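PDB 5FU5: Cbm77-rfpl from Ruminococcus flavefaciens, which probably binds plant cell-wall polysaccharide as a non-catalytic carbohydrate-binding module of the bacterium's cellulosome. Local coordinates for residues 64-70 and 106-112. Numbering follows the deposited sequence. Where two conformers were deposited one is given.
Sequences LTLVFAE and CNLFYME
The carboxylate of E70 takes two 2.9 Å hydrogen bonds from N107, OE1 from the backbone N and OE2 from the amide ND2, both on the syn side, the backbone N 34° out of the carboxylate plane and ND2 nearer to it. They close one end of an antiparallel pair, strands 62-68 and 107-116 of the module's β-sheet, with a classic β-bulge at F109 and Y110 opposite V67. A bend at chi2 (85°) brings the carboxylate to N107; its two oxygens suit glutamate to receive two N-H groups at once. Shortening E70 to an alanine removes both oxygens and would probably leave the N107 backbone N-H and amide without these acceptors, the amide less fixed in its rotation. V67 O accepts a 2.7 Å bond from F109 N and a weak one from Y110 N, and the register shifts by one. At the other end, T65 and E112 exchange both backbone bonds. V67, branched and compact, rests against Y110, CB to CB 3.9 Å. L66, F68, L108 and M111 share the other face, apolar residues suited to a buried layer; L66 and M111 lie side by side. Strand 88-93 flanks strand 62-68, I89 touching F68. L108 sends CG opposite its own N (chi1 180°), which lays CD1 over one face of the F68 ring, 4.0 Å from the centroid.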
ATOM      1  N   LEU A  64       6.891  -4.812  -1.959  1.00 15.89           N
ATOM      2  CA  LEU A  64       5.702  -4.027  -1.727  1.00 14.39           C
ATOM      3  C   LEU A  64       5.961  -2.539  -2.013  1.00 15.10           C
ATOM      4  O   LEU A  64       6.945  -1.989  -1.513  1.00 16.87           O
ATOM      5  CB  LEU A  64       5.215  -4.221  -0.285  1.00 15.27           C
ATOM      6  CG  LEU A  64       3.996  -3.383   0.155  1.00 16.37           C
ATOM      7  CD1 LEU A  64       2.685  -3.878  -0.468  1.00 18.51           C
ATOM      8  CD2 LEU A  64       3.884  -3.398   1.671  1.00 17.25           C
ATOM      9  N   THR A  65       5.078  -1.901  -2.803  1.00 14.59           N
ATOM     10  CA  THR A  65       5.094  -0.481  -3.035  1.00 15.03           C
ATOM     11  C   THR A  65       3.812   0.146  -2.567  1.00 13.94           C
ATOM     12  O   THR A  65       2.713  -0.345  -2.849  1.00 16.14           O
ATOM     13  CB  THR A  65       5.278  -0.182  -4.555  1.00 16.65           C
ATOM     14  OG1 THR A  65       6.499  -0.728  -5.028  1.00 18.89           O
ATOM     15  CG2 THR A  65       5.250   1.294  -4.881  1.00 17.53           C
ATOM     16  N   LEU A  66       3.928   1.221  -1.798  1.00 14.73           N
ATOM     17  CA  LEU A  66       2.807   1.971  -1.194  1.00 14.96           C
ATOM     18  C   LEU A  66       2.944   3.420  -1.582  1.00 15.91           C
ATOM     19  O   LEU A  66       4.012   3.998  -1.411  1.00 16.26           O
ATOM     20  CB  LEU A  66       2.779   1.867   0.333  1.00 15.43           C
ATOM     21  CG  LEU A  66       2.721   0.477   0.894  1.00 15.88           C
ATOM     22  CD1 LEU A  66       2.896   0.588   2.408  1.00 17.97           C
ATOM     23  CD2 LEU A  66       1.437  -0.228   0.531  1.00 16.89           C
ATOM     24  N   VAL A  67       1.887   4.015  -2.149  1.00 15.18           N
ATOM     25  CA  VAL A  67       1.953   5.387  -2.688  1.00 16.32           C
ATOM     26  C   VAL A  67       0.987   6.278  -1.904  1.00 14.89           C
ATOM     27  O   VAL A  67      -0.228   5.962  -1.823  1.00 16.05           O
ATOM     28  CB  VAL A  67       1.582   5.424  -4.182  1.00 17.94           C
ATOM     29  CG1 VAL A  67       1.619   6.851  -4.735  1.00 19.93           C
ATOM     30  CG2 VAL A  67       2.428   4.446  -4.999  1.00 19.98           C
ATOM     31  N   PHE A  68       1.531   7.345  -1.291  1.00 16.34           N
ATOM     32  CA  PHE A  68       0.804   8.282  -0.447  1.00 17.02           C
ATOM     33  C   PHE A  68       0.737   9.699  -1.072  1.00 18.29           C
ATOM     34  O   PHE A  68       1.505  10.016  -2.002  1.00 20.95           O
ATOM     35  CB  PHE A  68       1.486   8.377   0.926  1.00 16.90           C
ATOM     36  CG  PHE A  68       1.603   7.067   1.636  1.00 16.63           C
ATOM     37  CD1 PHE A  68       2.648   6.177   1.332  1.00 17.42           C
ATOM     38  CD2 PHE A  68       0.684   6.717   2.641  1.00 15.97           C
ATOM     39  CE1 PHE A  68       2.784   4.997   2.025  1.00 17.07           C
ATOM     40  CE2 PHE A  68       0.829   5.519   3.341  1.00 16.58           C
ATOM     41  CZ  PHE A  68       1.869   4.663   3.024  1.00 16.70           C
ATOM     42  N   ALA A  69      -0.132  10.552  -0.523  1.00 18.14           N
ATOM     43  CA  ALA A  69      -0.099  11.991  -0.851  1.00 18.30           C
ATOM     44  C   ALA A  69       1.157  12.687  -0.309  1.00 20.73           C
ATOM     45  O   ALA A  69       1.683  13.622  -0.930  1.00 24.99           O
ATOM     46  CB  ALA A  69      -1.338  12.697  -0.336  1.00 20.86           C
ATOM     47  N   GLU A  70       1.570  12.242   0.876  1.00 19.39           N
ATOM     48  CA  GLU A  70       2.589  12.931   1.672  1.00 20.38           C
ATOM     49  C   GLU A  70       4.002  12.432   1.276  1.00 23.05           C
ATOM     50  O   GLU A  70       4.271  11.227   1.306  1.00 21.24           O
ATOM     51  CB  GLU A  70       2.311  12.642   3.158  1.00 22.39           C
ATOM     52  CG  GLU A  70       0.986  13.218   3.686  1.00 25.68           C
ATOM     53  CD  GLU A  70      -0.253  12.350   3.454  1.00 23.31           C
ATOM     54  OE1 GLU A  70      -0.143  11.228   2.956  1.00 20.35           O
ATOM     55  OE2 GLU A  70      -1.360  12.814   3.794  1.00 25.54           O
ATOM     56  N   CYS A 106      -1.081   9.913   7.647  1.00 20.44           N
ATOM     57  CA  CYS A 106      -0.918  10.055   6.183  1.00 20.06           C
ATOM     58  C   CYS A 106      -2.026   9.255   5.481  1.00 19.13           C
ATOM     59  O   CYS A 106      -2.908   8.670   6.131  1.00 19.67           O
ATOM     60  CB  CYS A 106       0.453   9.589   5.688  1.00 19.72           C
ATOM     61  SG  CYS A 106       0.837   7.891   6.147  1.00 20.52           S
ATOM     62  N   ASN A 107      -1.975   9.281   4.154  1.00 16.12           N
ATOM     63  CA  ASN A 107      -3.135   8.856   3.341  1.00 17.28           C
ATOM     64  C   ASN A 107      -2.666   8.078   2.103  1.00 16.02           C
ATOM     65  O   ASN A 107      -1.875   8.568   1.319  1.00 16.05           O
ATOM     66  CB  ASN A 107      -3.957  10.102   2.970  1.00 17.93           C
ATOM     67  CG  ASN A 107      -4.545  10.748   4.206  1.00 18.48           C
ATOM     68  OD1 ASN A 107      -5.450  10.192   4.834  1.00 19.75           O
ATOM     69  ND2 ASN A 107      -3.962  11.854   4.623  1.00 19.94           N
ATOM     70  N   LEU A 108      -3.146   6.831   2.016  1.00 16.55           N
ATOM     71  CA  LEU A 108      -2.680   5.823   1.081  1.00 15.06           C
ATOM     72  C   LEU A 108      -3.555   5.768  -0.201  1.00 14.47           C
ATOM     73  O   LEU A 108      -4.771   5.580  -0.097  1.00 15.72           O
ATOM     74  CB  LEU A 108      -2.671   4.464   1.770  1.00 15.78           C
ATOM     75  CG  LEU A 108      -2.215   3.234   0.945  1.00 15.18           C
ATOM     76  CD1 LEU A 108      -0.775   3.391   0.465  1.00 17.33           C
ATOM     77  CD2 LEU A 108      -2.438   1.953   1.695  1.00 16.86           C
ATOM     78  N   PHE A 109      -2.917   5.886  -1.362  1.00 14.55           N
ATOM     79  CA  PHE A 109      -3.668   5.941  -2.646  1.00 15.72           C
ATOM     80  C   PHE A 109      -3.528   4.742  -3.573  1.00 14.94           C
ATOM     81  O   PHE A 109      -4.409   4.479  -4.415  1.00 16.15           O
ATOM     82  CB  PHE A 109      -3.307   7.222  -3.396  1.00 15.92           C
ATOM     83  CG  PHE A 109      -3.823   8.484  -2.754  1.00 16.10           C
ATOM     84  CD1 PHE A 109      -3.213   9.033  -1.630  1.00 16.11           C
ATOM     85  CD2 PHE A 109      -4.890   9.185  -3.279  1.00 18.09           C
ATOM     86  CE1 PHE A 109      -3.697  10.168  -1.036  1.00 17.69           C
ATOM     87  CE2 PHE A 109      -5.339  10.347  -2.708  1.00 18.94           C
ATOM     88  CZ  PHE A 109      -4.753  10.859  -1.587  1.00 17.39           C
ATOM     89  N   TYR A 110      -2.445   3.998  -3.463  1.00 16.38           N
ATOM     90  CA  TYR A 110      -2.143   2.905  -4.393  1.00 15.67           C
ATOM     91  C   TYR A 110      -1.211   1.931  -3.720  1.00 15.93           C
ATOM     92  O   TYR A 110      -0.336   2.348  -2.946  1.00 16.41           O
ATOM     93  CB  TYR A 110      -1.502   3.480  -5.673  1.00 16.85           C
ATOM     94  CG  TYR A 110      -1.355   2.479  -6.840  1.00 19.76           C
ATOM     95  CD1 TYR A 110      -2.428   2.142  -7.649  1.00 29.81           C
ATOM     96  CD2 TYR A 110      -0.112   1.901  -7.109  1.00 26.09           C
ATOM     97  CE1 TYR A 110      -2.248   1.248  -8.686  1.00 37.17           C
ATOM     98  CE2 TYR A 110       0.077   0.997  -8.116  1.00 29.30           C
ATOM     99  CZ  TYR A 110      -0.967   0.686  -8.915  1.00 32.76           C
ATOM    100  OH  TYR A 110      -0.701  -0.229  -9.921  1.00 44.10           O
ATOM    101  N   MET A 111      -1.362   0.663  -4.040  1.00 15.29           N
ATOM    102  CA  MET A 111      -0.383  -0.299  -3.601  0.50 15.85           C
ATOM    103  C   MET A 111      -0.210  -1.436  -4.571  1.00 15.72           C
ATOM    104  O   MET A 111      -1.110  -1.753  -5.370  1.00 16.70           O
ATOM    105  CB  MET A 111      -0.678  -0.775  -2.185  0.50 21.56           C
ATOM    106  CG  MET A 111      -1.947  -1.536  -1.989  0.50 19.47           C
ATOM    107  SD  MET A 111      -2.250  -2.016  -0.266  0.50 21.28           S
ATOM    108  CE  MET A 111      -3.915  -2.510  -0.644  0.50 14.14           C
ATOM    109  N   GLU A 112       1.014  -1.978  -4.575  1.00 15.81           N
ATOM    110  CA  GLU A 112       1.389  -3.076  -5.437  0.50 17.17           C
ATOM    111  C   GLU A 112       2.298  -4.030  -4.701  1.00 17.00           C
ATOM    112  O   GLU A 112       3.144  -3.596  -3.944  1.00 18.54           O
ATOM    113  CB  GLU A 112       2.112  -2.576  -6.696  0.50 21.61           C
ATOM    114  CG  GLU A 112       2.951  -3.670  -7.312  0.50 28.20           C
ATOM    115  CD  GLU A 112       3.414  -3.405  -8.698  0.50 35.42           C
ATOM    116  OE1 GLU A 112       3.473  -2.222  -9.119  0.50 43.87           O
ATOM    117  OE2 GLU A 112       3.707  -4.424  -9.344  0.50 40.82           O
TER